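Local coordinates for apical membrane antigen 1-like protein, soluble form (Toxoplasma gondii, PDB 3ZLE) that may take part in host cell invasion, as a surface antigen of the apicomplexan AMA1 family associated with the moving junction, at residues 133-137 against 283-287; 237-241 against 318-322; 54-60 against 186-192; 167-172 against 274-280; 362-368 against 380-385. All coordinates share one frame; numbering follows the deposited sequence.

Interaction 1 (133-137 against 283-287); sequences AVNPS and NDFWP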
# COMPACT_ATOMS: atom_id res chain seq x y z
N ALA A 133 14.05 17.27 -8.68
CA ALA A 133 14.97 16.63 -7.77
C ALA A 133 16.39 17.13 -7.98
O ALA A 133 16.75 17.62 -9.05
CB ALA A 133 14.93 15.13 -7.96
N VAL A 134 17.22 16.91 -6.96
CA VAL A 134 18.60 17.31 -6.99
C VAL A 134 19.41 16.12 -6.48
O VAL A 134 19.07 15.53 -5.47
CB VAL A 134 18.83 18.51 -6.06
CG1 VAL A 134 20.28 18.58 -5.63
CG2 VAL A 134 18.41 19.82 -6.74
N ASN A 135 20.45 15.73 -7.20
CA ASN A 135 21.24 14.60 -6.75
C ASN A 135 21.84 14.89 -5.38
O ASN A 135 22.36 15.98 -5.15
CB ASN A 135 22.32 14.26 -7.77
CG ASN A 135 22.98 12.92 -7.49
OD1 ASN A 135 23.78 12.79 -6.56
ND2 ASN A 135 22.67 11.93 -8.30
N PRO A 136 21.67 13.97 -4.42
CA PRO A 136 22.10 14.23 -3.05
C PRO A 136 23.62 14.06 -2.87
O PRO A 136 24.16 14.47 -1.84
CB PRO A 136 21.33 13.19 -2.22
CG PRO A 136 20.63 12.29 -3.20
CD PRO A 136 21.16 12.60 -4.57
N SER A 137 24.29 13.49 -3.87
CA SER A 137 25.76 13.54 -3.97
C SER A 137 26.26 14.68 -4.85
O SER A 137 26.69 15.72 -4.36
CB SER A 137 26.32 12.21 -4.47
OG SER A 137 26.31 11.24 -3.44
N ASN A 283 24.55 10.47 2.98
CA ASN A 283 23.69 11.14 2.03
C ASN A 283 23.31 10.28 0.86
O ASN A 283 22.90 10.78 -0.17
CB ASN A 283 24.29 12.46 1.57
CG ASN A 283 25.62 12.30 0.85
OD1 ASN A 283 26.18 11.20 0.79
ND2 ASN A 283 26.14 13.39 0.33
N ASP A 284 23.34 8.97 1.07
CA ASP A 284 22.82 8.03 0.11
C ASP A 284 21.29 7.92 0.23
O ASP A 284 20.77 6.91 0.66
CB ASP A 284 23.50 6.67 0.31
CG ASP A 284 24.96 6.68 -0.12
OD1 ASP A 284 25.37 7.62 -0.85
OD2 ASP A 284 25.70 5.73 0.22
N PHE A 285 20.60 8.96 -0.22
CA PHE A 285 19.16 9.05 -0.09
C PHE A 285 18.42 8.11 -1.02
O PHE A 285 17.26 7.86 -0.81
CB PHE A 285 18.69 10.49 -0.30
CG PHE A 285 19.15 11.46 0.77
CD1 PHE A 285 19.86 11.01 1.88
CD2 PHE A 285 18.93 12.82 0.64
CE1 PHE A 285 20.34 11.89 2.83
CE2 PHE A 285 19.36 13.71 1.61
CZ PHE A 285 20.07 13.25 2.71
N TRP A 286 19.07 7.70 -2.12
CA TRP A 286 18.39 6.87 -3.12
C TRP A 286 19.14 5.55 -3.33
O TRP A 286 20.34 5.56 -3.53
CB TRP A 286 18.22 7.62 -4.47
CG TRP A 286 17.76 9.11 -4.41
CD1 TRP A 286 17.08 9.72 -3.41
CD2 TRP A 286 17.92 10.11 -5.45
NE1 TRP A 286 16.84 11.06 -3.72
CE2 TRP A 286 17.40 11.33 -4.93
CE3 TRP A 286 18.58 10.12 -6.68
CZ2 TRP A 286 17.46 12.53 -5.64
CZ3 TRP A 286 18.62 11.32 -7.41
CH2 TRP A 286 18.05 12.51 -6.89
N PRO A 287 18.41 4.43 -3.36
CA PRO A 287 19.03 3.12 -3.55
C PRO A 287 19.64 3.02 -4.93
O PRO A 287 18.97 3.32 -5.92
CB PRO A 287 17.84 2.16 -3.42
CG PRO A 287 16.88 2.89 -2.54
CD PRO A 287 17.00 4.32 -2.95
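P136 and N283 hold their CA atoms 6.2 Å apart where two irregular loops, 133-137 and 283-287, run at 129° to each other from end to end. The P136 ring meets two aromatic side chains with different atoms. Its CD sits 3.8 Å from the centroid of the six-membered ring of W286, only 7° off the ring normal, so this is a CH-pi contact over one indole face. The same proline turns CB to F285 CD2 at 3.8 Å, sliding past that ring obliquely. W286 has CG beside its backbone N (chi1 -43°), which brings the indole against the 133-137 loop, and V134 O lies 3.4 Å from W286 CZ2. A133 CB adds a looser touch on W286 CH2 at 4.2 Å. An Asx turn, with N135 OD1 accepting from S137 N at 2.8 Å, wraps round P136 and sets how its ring is presented. The indole has its own anchors, since NE1 donates to S161 O and the ring stacks with Y144. Proline suits the site because it is rigid and its ring hydrogens, made slightly positive by the adjoining nitrogen, meet an electron-rich face. The join is therefore mainly apolar and aromatic, with the indole N-H satisfied elsewhere.

Interaction 2 (237-241 against 318-322); sequences VPFDT and AIFDQ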
# COMPACT_ATOMS: atom_id res chain seq x y z
N VAL A 237 -15.94 -18.99 -4.70
CA VAL A 237 -15.36 -19.70 -3.60
C VAL A 237 -14.23 -18.93 -2.97
O VAL A 237 -13.22 -18.69 -3.61
CB VAL A 237 -14.99 -21.17 -3.92
CG1 VAL A 237 -15.67 -21.66 -5.19
CG2 VAL A 237 -13.50 -21.37 -3.99
N PRO A 238 -14.40 -18.56 -1.69
CA PRO A 238 -13.47 -17.63 -1.05
C PRO A 238 -12.16 -18.32 -0.80
O PRO A 238 -12.13 -19.52 -0.57
CB PRO A 238 -14.16 -17.29 0.32
CG PRO A 238 -15.24 -18.31 0.51
CD PRO A 238 -15.62 -18.83 -0.87
N PHE A 239 -11.09 -17.55 -0.75
CA PHE A 239 -9.81 -18.03 -0.28
C PHE A 239 -9.83 -18.26 1.22
O PHE A 239 -10.26 -17.40 1.99
CB PHE A 239 -8.73 -17.01 -0.62
CG PHE A 239 -8.54 -16.84 -2.09
CD1 PHE A 239 -9.29 -15.91 -2.79
CD2 PHE A 239 -7.60 -17.59 -2.77
CE1 PHE A 239 -9.15 -15.79 -4.17
CE2 PHE A 239 -7.50 -17.52 -4.14
CZ PHE A 239 -8.27 -16.59 -4.84
N ASP A 240 -9.23 -19.37 1.63
CA ASP A 240 -9.22 -19.79 3.02
C ASP A 240 -7.93 -20.54 3.30
O ASP A 240 -6.94 -20.36 2.61
CB ASP A 240 -10.39 -20.72 3.27
CG ASP A 240 -10.42 -21.88 2.30
OD1 ASP A 240 -9.37 -22.15 1.64
OD2 ASP A 240 -11.47 -22.54 2.23
N THR A 241 -7.95 -21.38 4.33
CA THR A 241 -6.79 -22.21 4.66
C THR A 241 -6.26 -23.03 3.45
O THR A 241 -5.05 -23.08 3.21
CB THR A 241 -7.10 -23.11 5.87
OG1 THR A 241 -8.46 -23.57 5.77
CG2 THR A 241 -6.94 -22.32 7.19
N ALA A 318 -6.34 -15.05 6.51
CA ALA A 318 -5.88 -15.94 5.42
C ALA A 318 -5.31 -15.10 4.29
O ALA A 318 -6.05 -14.51 3.49
CB ALA A 318 -7.02 -16.80 4.89
N ILE A 319 -3.99 -15.05 4.23
CA ILE A 319 -3.30 -14.25 3.25
C ILE A 319 -2.98 -15.04 1.99
O ILE A 319 -2.40 -16.12 2.04
CB ILE A 319 -2.02 -13.73 3.83
CG1 ILE A 319 -2.33 -12.68 4.91
CG2 ILE A 319 -1.08 -13.27 2.74
CD1 ILE A 319 -1.16 -12.43 5.84
N PHE A 320 -3.34 -14.50 0.84
CA PHE A 320 -3.18 -15.29 -0.37
C PHE A 320 -2.53 -14.47 -1.45
O PHE A 320 -2.42 -13.25 -1.35
CB PHE A 320 -4.51 -15.86 -0.82
CG PHE A 320 -5.53 -14.80 -1.20
CD1 PHE A 320 -6.35 -14.22 -0.22
CD2 PHE A 320 -5.75 -14.47 -2.54
CE1 PHE A 320 -7.34 -13.32 -0.56
CE2 PHE A 320 -6.70 -13.51 -2.89
CZ PHE A 320 -7.48 -12.92 -1.89
N ASP A 321 -2.15 -15.14 -2.53
CA ASP A 321 -1.36 -14.48 -3.58
C ASP A 321 -1.92 -14.66 -4.96
O ASP A 321 -1.19 -14.46 -5.93
CB ASP A 321 0.09 -14.96 -3.55
CG ASP A 321 0.24 -16.41 -3.98
OD1 ASP A 321 -0.77 -17.05 -4.33
OD2 ASP A 321 1.36 -16.91 -3.89
N GLN A 322 -3.23 -14.85 -5.07
CA GLN A 322 -3.91 -14.83 -6.37
C GLN A 322 -4.78 -13.59 -6.55
O GLN A 322 -5.45 -13.15 -5.64
CB GLN A 322 -4.77 -16.06 -6.53
CG GLN A 322 -4.01 -17.36 -6.41
CD GLN A 322 -4.10 -18.18 -7.68
OE1 GLN A 322 -5.19 -18.41 -8.22
NE2 GLN A 322 -2.94 -18.60 -8.20
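F239 O, which lies 4.4 Å from A318 CB, accepts a hydrogen bond from N305 ND2 of strand 303-308, and this ties the loop after strand 235-238 to the neighbouring sheet. One residue on, D240 rests its CA on A318 CB at 4.2 Å, while D240 O receives S244 OG.

The weight of the contact falls on an offset stack of F239 and F320. Their centroids are 3.9 Å apart and their planes differ by only 3°, so each ring spreads flat over a face of the other, with F239 CD1 and F320 CE2 closest at 3.5 Å. The two side chains come in at about a right angle. F320 takes the position between its backbone N and carbonyl carbon (chi1 63°), which turns its ring to meet F239. The stack is extended by F239 CB, 4.0 Å from the F320 centroid, a CH-pi contact over the face. Q322 CB comes obliquely to the F239 ring, 3.9 Å from CE2. Flat, apolar phenylalanines suit a buried place where faces are to be matched, and small A318 allows the D240 backbone to come close.

Strand 235-238 edges the sheet with 226-232 and 326-330, while strand 315-320 runs between 246-249 and 303-308. The aromatic pair thus joins two sheets, probably within the second PAN-like domain of the AMA1 ectodomain, and W303 of strand 303-308 meets the F320 ring as well.

Interaction 3 (54-60 against 186-192); sequences GKAIQMH and CFEPVKE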
# COMPACT_ATOMS: atom_id res chain seq x y z
N GLY A 54 -1.81 4.26 5.18
CA GLY A 54 -1.29 3.87 6.47
C GLY A 54 0.16 3.43 6.47
O GLY A 54 0.71 3.12 7.54
N LYS A 55 0.84 3.50 5.32
CA LYS A 55 2.26 3.20 5.28
C LYS A 55 3.12 4.23 5.93
O LYS A 55 3.11 5.40 5.53
CB LYS A 55 2.75 2.91 3.87
CG LYS A 55 4.26 2.96 3.68
CD LYS A 55 4.72 2.05 2.52
CE LYS A 55 6.14 2.40 2.11
NZ LYS A 55 6.72 1.55 1.01
N ALA A 56 3.92 3.79 6.91
CA ALA A 56 4.89 4.65 7.55
C ALA A 56 6.26 3.94 7.50
O ALA A 56 6.33 2.72 7.38
CB ALA A 56 4.47 4.93 9.01
N ILE A 57 7.33 4.70 7.56
CA ILE A 57 8.65 4.13 7.75
C ILE A 57 8.98 4.22 9.23
O ILE A 57 9.26 5.27 9.72
CB ILE A 57 9.71 4.93 7.02
CG1 ILE A 57 9.42 5.06 5.52
CG2 ILE A 57 11.11 4.42 7.37
CD1 ILE A 57 9.20 3.75 4.80
N GLN A 58 8.98 3.08 9.90
CA GLN A 58 9.45 2.97 11.28
C GLN A 58 10.98 3.16 11.38
O GLN A 58 11.75 2.41 10.78
CB GLN A 58 9.07 1.58 11.79
CG GLN A 58 9.68 1.19 13.11
CD GLN A 58 8.83 1.69 14.28
OE1 GLN A 58 9.21 2.64 14.98
NE2 GLN A 58 7.59 1.20 14.34
N MET A 59 11.41 4.12 12.19
CA MET A 59 12.84 4.35 12.39
C MET A 59 13.34 3.82 13.73
O MET A 59 12.54 3.46 14.59
CB MET A 59 13.13 5.83 12.26
CG MET A 59 12.73 6.36 10.90
SD MET A 59 13.68 7.80 10.42
CE MET A 59 13.26 8.90 11.74
N HIS A 60 14.65 3.75 13.90
CA HIS A 60 15.20 3.17 15.10
C HIS A 60 16.39 3.93 15.63
O HIS A 60 17.38 3.31 16.09
CB HIS A 60 15.55 1.70 14.90
CG HIS A 60 14.38 0.84 14.55
ND1 HIS A 60 13.56 0.27 15.50
CD2 HIS A 60 13.92 0.40 13.36
CE1 HIS A 60 12.65 -0.49 14.91
NE2 HIS A 60 12.85 -0.42 13.61
N CYS A 186 18.53 2.01 11.54
CA CYS A 186 17.79 1.08 10.70
C CYS A 186 16.37 1.58 10.56
O CYS A 186 15.91 2.39 11.36
CB CYS A 186 17.75 -0.32 11.31
SG CYS A 186 19.35 -1.15 11.55
N PHE A 187 15.66 1.03 9.60
CA PHE A 187 14.30 1.42 9.36
C PHE A 187 13.61 0.46 8.43
O PHE A 187 14.23 -0.19 7.56
CB PHE A 187 14.23 2.88 8.85
CG PHE A 187 14.99 3.12 7.54
CD1 PHE A 187 14.40 2.82 6.31
CD2 PHE A 187 16.25 3.76 7.55
CE1 PHE A 187 15.07 3.07 5.11
CE2 PHE A 187 16.93 4.03 6.35
CZ PHE A 187 16.32 3.71 5.12
N GLU A 188 12.29 0.36 8.59
CA GLU A 188 11.48 -0.51 7.77
C GLU A 188 10.03 -0.01 7.66
O GLU A 188 9.56 0.76 8.49
CB GLU A 188 11.56 -1.99 8.27
CG GLU A 188 10.93 -2.28 9.65
CD GLU A 188 11.76 -1.78 10.85
OE1 GLU A 188 13.01 -1.66 10.74
OE2 GLU A 188 11.17 -1.59 11.96
N PRO A 189 9.36 -0.37 6.57
CA PRO A 189 8.01 0.13 6.40
C PRO A 189 7.07 -0.59 7.36
O PRO A 189 7.31 -1.72 7.70
CB PRO A 189 7.66 -0.24 4.95
CG PRO A 189 8.97 -0.53 4.28
CD PRO A 189 9.87 -1.06 5.37
N VAL A 190 6.00 0.10 7.80
CA VAL A 190 4.99 -0.51 8.66
C VAL A 190 3.64 0.18 8.40
O VAL A 190 3.61 1.36 8.06
CB VAL A 190 5.41 -0.40 10.13
CG1 VAL A 190 5.11 1.01 10.69
CG2 VAL A 190 4.75 -1.50 10.96
N LYS A 191 2.54 -0.59 8.40
CA LYS A 191 1.20 0.02 8.60
C LYS A 191 0.97 0.52 10.03
O LYS A 191 1.04 -0.26 10.99
CB LYS A 191 0.08 -0.95 8.24
CG LYS A 191 -0.15 -1.20 6.76
CD LYS A 191 -0.24 0.06 5.95
CE LYS A 191 -0.53 -0.18 4.47
NZ LYS A 191 -1.76 -0.92 4.11
N GLU A 192 0.56 1.79 10.13
CA GLU A 192 0.18 2.40 11.38
C GLU A 192 -1.25 2.92 11.35
O GLU A 192 -1.79 3.21 10.31
CB GLU A 192 1.17 3.50 11.79
CG GLU A 192 1.10 4.74 10.94
CD GLU A 192 1.80 5.95 11.57
OE1 GLU A 192 2.86 5.78 12.23
OE2 GLU A 192 1.33 7.08 11.34
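The H60 imidazole and the E188 carboxylate meet at the ring's edge, their planes 32° apart. NE2 of H60 donates to OE2 of E188 at 2.6 Å with an N-H...O angle of 169°, and the acceptor lies almost in the ring plane and offers its syn lone pair. C186, itself tied to C173 by a disulfide, brings its O to the same ring's edge, 3.5 Å from H60 CD2. E188 reaches the histidine because CG sits between its backbone N and carbonyl carbon (chi1 67°) and the chain bends again beyond. The other ring, F187, receives I57 CG2 obliquely and packs edge-to-face with F88.

These groups belong to strands 55-59 and 187-191 and their ends, a two-stranded antiparallel sheet. A56 and V190 form a hydrogen-bonded pair, with A56 N to V190 O and V190 N to A56 O both 2.7 Å. Q58 and E188 form the next such pair. P189 has no N-H to give, and it falls opposite I57 in a non-hydrogen-bonded pair, where none is needed. On the face with I57 and P189, K55 CE runs along P189 CB at 4.2 Å and sends NZ on to Q165 and to F33 O.

The short, straight imidazole-carboxylate bond would probably stabilise a protonated H60, and the bond is then probably charge-assisted, joining the ends of the two strands.

Interaction 4 (167-172 against 274-280); sequences LKGEKY and YPEAAQK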
# COMPACT_ATOMS: atom_id res chain seq x y z
N LEU A 167 16.16 -0.52 5.48
CA LEU A 167 17.58 -0.66 5.82
C LEU A 167 17.71 -1.52 7.06
O LEU A 167 17.13 -1.22 8.13
CB LEU A 167 18.22 0.75 6.08
CG LEU A 167 19.71 0.84 6.46
CD1 LEU A 167 20.58 0.26 5.35
CD2 LEU A 167 20.13 2.28 6.75
N LYS A 168 18.55 -2.54 6.97
CA LYS A 168 18.49 -3.68 7.90
C LYS A 168 19.94 -4.21 8.07
O LYS A 168 20.75 -4.04 7.16
CB LYS A 168 17.61 -4.75 7.25
CG LYS A 168 17.13 -5.89 8.12
CD LYS A 168 16.25 -6.82 7.30
CE LYS A 168 17.02 -7.52 6.17
NZ LYS A 168 16.10 -8.23 5.24
N GLY A 169 20.27 -4.76 9.24
CA GLY A 169 21.53 -5.54 9.39
C GLY A 169 22.67 -4.76 10.04
O GLY A 169 22.95 -3.62 9.64
N GLU A 170 23.34 -5.38 11.02
CA GLU A 170 24.26 -4.63 11.90
C GLU A 170 25.52 -4.17 11.16
O GLU A 170 26.22 -3.26 11.62
CB GLU A 170 24.63 -5.46 13.14
CG GLU A 170 24.98 -6.90 12.83
CD GLU A 170 25.33 -7.72 14.07
OE1 GLU A 170 24.91 -7.34 15.19
OE2 GLU A 170 26.03 -8.75 13.93
N LYS A 171 25.78 -4.76 9.99
CA LYS A 171 26.82 -4.28 9.10
C LYS A 171 26.51 -2.86 8.62
O LYS A 171 27.42 -2.07 8.39
CB LYS A 171 26.98 -5.21 7.89
CG LYS A 171 27.91 -6.40 8.12
CD LYS A 171 28.58 -6.80 6.81
CE LYS A 171 29.65 -7.86 7.04
NZ LYS A 171 29.05 -9.16 7.44
N TYR A 172 25.22 -2.55 8.47
CA TYR A 172 24.82 -1.34 7.76
C TYR A 172 24.10 -0.26 8.57
O TYR A 172 23.91 0.85 8.07
CB TYR A 172 23.98 -1.70 6.54
CG TYR A 172 24.57 -2.81 5.72
CD1 TYR A 172 25.75 -2.62 5.00
CD2 TYR A 172 24.02 -4.08 5.75
CE1 TYR A 172 26.32 -3.65 4.29
CE2 TYR A 172 24.58 -5.12 5.02
CZ TYR A 172 25.73 -4.90 4.30
OH TYR A 172 26.29 -5.94 3.58
N TYR A 274 22.29 -10.12 -0.12
CA TYR A 274 23.04 -9.13 0.63
C TYR A 274 24.48 -9.01 0.13
O TYR A 274 25.36 -9.75 0.57
CB TYR A 274 22.97 -9.44 2.13
CG TYR A 274 21.55 -9.66 2.60
CD1 TYR A 274 20.60 -8.65 2.48
CD2 TYR A 274 21.13 -10.90 3.08
CE1 TYR A 274 19.29 -8.85 2.86
CE2 TYR A 274 19.82 -11.11 3.48
CZ TYR A 274 18.90 -10.08 3.36
OH TYR A 274 17.60 -10.27 3.75
N PRO A 275 24.71 -8.09 -0.82
CA PRO A 275 26.05 -7.91 -1.36
C PRO A 275 26.99 -7.31 -0.31
O PRO A 275 26.75 -6.19 0.16
CB PRO A 275 25.84 -6.92 -2.52
CG PRO A 275 24.45 -6.36 -2.36
CD PRO A 275 23.84 -6.94 -1.12
N GLU A 276 28.00 -8.07 0.09
CA GLU A 276 29.09 -7.53 0.90
C GLU A 276 29.43 -6.12 0.41
O GLU A 276 29.84 -5.93 -0.74
CB GLU A 276 30.33 -8.44 0.82
CG GLU A 276 30.21 -9.75 1.60
CD GLU A 276 30.75 -9.64 3.02
OE1 GLU A 276 31.97 -9.45 3.17
OE2 GLU A 276 29.95 -9.77 3.98
N ALA A 277 29.18 -5.13 1.25
CA ALA A 277 29.23 -3.74 0.83
C ALA A 277 29.68 -2.85 1.99
O ALA A 277 29.44 -3.17 3.16
CB ALA A 277 27.87 -3.29 0.31
N ALA A 278 30.32 -1.73 1.67
CA ALA A 278 30.67 -0.76 2.69
C ALA A 278 29.41 -0.04 3.20
O ALA A 278 28.32 -0.16 2.62
CB ALA A 278 31.69 0.25 2.15
N GLN A 279 29.57 0.64 4.33
CA GLN A 279 28.50 1.44 4.91
C GLN A 279 27.97 2.48 3.91
O GLN A 279 28.75 3.11 3.19
CB GLN A 279 29.01 2.15 6.16
CG GLN A 279 27.93 2.60 7.13
CD GLN A 279 28.43 3.68 8.08
OE1 GLN A 279 27.77 4.69 8.27
NE2 GLN A 279 29.62 3.48 8.64
N LYS A 280 26.65 2.66 3.87
CA LYS A 280 26.06 3.79 3.18
C LYS A 280 26.70 5.09 3.70
O LYS A 280 27.16 5.15 4.83
CB LYS A 280 24.54 3.83 3.39
CG LYS A 280 23.81 2.52 3.11
CD LYS A 280 22.54 2.74 2.31
CE LYS A 280 21.47 3.47 3.12
NZ LYS A 280 20.24 3.77 2.34
O HOH W 1 24.93 3.17 8.62
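Two surface loops of the ectodomain meet around the Y172 side chain. Residues 167-172 precede strand 187-191 in the chain; residues 274-280 are part of the long excursion between helix 253-262 and strand 303-308. By position this excursion probably corresponds to the domain II loop of AMA1 proteins, which in relatives is displaced when RON2 binds.

Y172 reaches along the second loop with its ring edge. A277 O lies near the ring plane, 3.4 Å from CE1, and A277 CB follows at 4.3 Å from the same carbon. K171 CB of its own loop lies over one face. Tyrosine suits the place, since the slightly positive C-H groups at its ring edge can face a backbone carbonyl such as A277 O. A turn presents the ring: Y172 N bonds to G169 O at 2.8 Å, and G169 has a positive phi that only glycine adopts readily.

Long, flexible chains span the rest. K168 bends at its third torsion (chi3 65°), bringing NZ to 2.9 Å from Y274 OH, to which it donates. K171 NZ and E276 OE2, 3.6 Å apart, make a long salt bridge. Residues 274-276 are poorly ordered, which makes both contacts less certain. A water donates to Y172 O at 2.6 Å and to Q279 OE1 at 3.2 Å; that amide oxygen is also held by T183 OG1. At the buried end, K280 CE touches both methyls of L167, 4.0 Å from CD1, and K280 makes a cation-pi contact with W184.

Such a join is consistent with a loop held lightly enough to move.

Interaction 5 (362-368 against 380-385); sequences CNNCVQV and TSKACC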
# COMPACT_ATOMS: atom_id res chain seq x y z
N CYS A 362 -25.64 -29.15 -7.80
CA CYS A 362 -25.96 -29.89 -6.56
C CYS A 362 -24.88 -30.85 -6.19
O CYS A 362 -24.69 -31.85 -6.86
CB CYS A 362 -27.25 -30.70 -6.69
SG CYS A 362 -28.78 -29.78 -6.46
N ASN A 363 -24.27 -30.62 -5.03
CA ASN A 363 -23.32 -31.56 -4.47
C ASN A 363 -23.79 -32.01 -3.10
O ASN A 363 -23.89 -31.21 -2.18
CB ASN A 363 -21.94 -30.92 -4.34
CG ASN A 363 -21.28 -30.68 -5.68
OD1 ASN A 363 -21.54 -31.40 -6.65
ND2 ASN A 363 -20.41 -29.68 -5.75
N ASN A 364 -24.14 -33.29 -2.99
CA ASN A 364 -24.58 -33.84 -1.72
C ASN A 364 -25.80 -33.12 -1.19
O ASN A 364 -25.89 -32.85 0.01
CB ASN A 364 -23.44 -33.79 -0.70
CG ASN A 364 -22.31 -34.76 -1.03
OD1 ASN A 364 -21.65 -34.64 -2.06
ND2 ASN A 364 -22.11 -35.74 -0.16
N CYS A 365 -26.67 -32.71 -2.10
CA CYS A 365 -27.96 -32.13 -1.77
C CYS A 365 -27.90 -30.64 -1.31
O CYS A 365 -28.95 -30.02 -1.02
CB CYS A 365 -28.74 -33.03 -0.79
SG CYS A 365 -29.29 -34.64 -1.49
N VAL A 366 -26.73 -30.04 -1.44
CA VAL A 366 -26.59 -28.58 -1.24
C VAL A 366 -26.01 -27.91 -2.49
O VAL A 366 -25.00 -28.33 -3.03
CB VAL A 366 -25.68 -28.26 -0.02
CG1 VAL A 366 -25.49 -26.75 0.13
CG2 VAL A 366 -26.29 -28.82 1.25
N GLN A 367 -26.69 -26.88 -2.98
CA GLN A 367 -26.12 -26.02 -4.02
C GLN A 367 -25.92 -24.59 -3.49
O GLN A 367 -26.64 -24.16 -2.60
CB GLN A 367 -27.04 -25.99 -5.23
CG GLN A 367 -28.43 -25.45 -4.94
CD GLN A 367 -29.33 -25.58 -6.14
OE1 GLN A 367 -28.86 -25.89 -7.23
NE2 GLN A 367 -30.62 -25.32 -5.96
N VAL A 368 -24.96 -23.86 -4.06
CA VAL A 368 -24.72 -22.46 -3.68
C VAL A 368 -25.44 -21.53 -4.65
O VAL A 368 -25.54 -21.82 -5.83
CB VAL A 368 -23.22 -22.17 -3.59
CG1 VAL A 368 -22.96 -20.72 -3.12
CG2 VAL A 368 -22.58 -23.15 -2.60
N THR A 380 -25.85 -17.97 -0.57
CA THR A 380 -26.30 -18.92 0.45
C THR A 380 -26.26 -20.34 -0.07
O THR A 380 -26.41 -20.58 -1.25
CB THR A 380 -27.75 -18.65 0.87
OG1 THR A 380 -28.57 -18.68 -0.29
CG2 THR A 380 -27.87 -17.30 1.56
N SER A 381 -26.14 -21.29 0.85
CA SER A 381 -26.46 -22.69 0.54
C SER A 381 -27.96 -22.95 0.50
O SER A 381 -28.70 -22.44 1.31
CB SER A 381 -25.82 -23.59 1.54
OG SER A 381 -24.44 -23.51 1.45
N LYS A 382 -28.36 -23.86 -0.39
CA LYS A 382 -29.76 -24.17 -0.61
C LYS A 382 -29.90 -25.67 -0.73
O LYS A 382 -29.09 -26.34 -1.39
CB LYS A 382 -30.25 -23.51 -1.90
CG LYS A 382 -31.70 -23.83 -2.24
CD LYS A 382 -32.09 -23.19 -3.57
CE LYS A 382 -33.43 -23.68 -4.05
NZ LYS A 382 -34.03 -22.71 -5.01
N ALA A 383 -30.95 -26.20 -0.12
CA ALA A 383 -31.24 -27.63 -0.21
C ALA A 383 -31.76 -27.94 -1.59
O ALA A 383 -32.60 -27.21 -2.14
CB ALA A 383 -32.27 -28.02 0.83
N CYS A 384 -31.26 -29.01 -2.17
CA CYS A 384 -31.67 -29.28 -3.52
C CYS A 384 -32.01 -30.74 -3.84
O CYS A 384 -31.93 -31.15 -4.98
CB CYS A 384 -30.67 -28.66 -4.50
SG CYS A 384 -28.98 -29.30 -4.45
N CYS A 385 -32.46 -31.47 -2.82
CA CYS A 385 -33.03 -32.81 -3.02
C CYS A 385 -34.49 -32.85 -2.53
O CYS A 385 -34.79 -33.47 -1.51
CB CYS A 385 -32.19 -33.86 -2.28
SG CYS A 385 -30.56 -34.13 -3.03
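C362 with C384 and C365 with C385 cross-link the open end of the beta hairpin formed by strands 366-373 and 376-383, in the C-terminal cysteine-rich part of the chain, probably domain III of AMA1.

The covalent bonds come first. C365 SG and C385 SG, 2.1 Å apart, form a disulfide with the ordinary near-perpendicular torsion (chi3 -84°). The C362-C384 bridge is modelled almost flat instead (chi3 -171°), a shape that would be strained if it is real. C384 SG reaches it from the position between its backbone N and carbonyl carbon (chi1 63°). Cysteine is the residue that can fasten such small, exposed strands, which have little core of their own.

The backbone bonds make a short ladder. Q367 and K382 are the antiparallel hydrogen-bonded pair, with Q367 N to K382 O at 2.9 Å and K382 N to Q367 O at 2.8 Å. A single bond extends it past the strands, C384 N donating to C365 O at 2.8 Å from above the carbonyl plane. On the first segment a type I' turn runs from N363 to V366, bringing C365 round beside C362 so that both can meet C384 and C385.

Packing between side chains is light. Q367 and K382 lie side by side, pointing the same way, and the aliphatic part of the lysine runs along the glutamine. On the other face beta-branched V366 and V368 suit an extended strand, and small S381 and A383 allow close approach across from them: V366 CG1 rests 3.5 Å from S381 CB.

In the fold
The five contacts are spread along an elongated ectodomain. Interactions 1, 3 and 4 gather at one end: centres lie 18 to 20 Å apart, and 3 and 4 touch through the backbone of F187 and L167. Interaction 2, about 26 Å from the centre of interaction 3, joins two other sheets, while interaction 5 sits at the far end, about 62 Å from the centre of interaction 1. Along the chain, interaction 3 opens first and interaction 5 comes last. The excursion between helix 253-262 and strand 303-308 supplies the second segment of both 4 and 1, which thus secure what is probably the domain II loop to that end; 5 lies in the probable domain III.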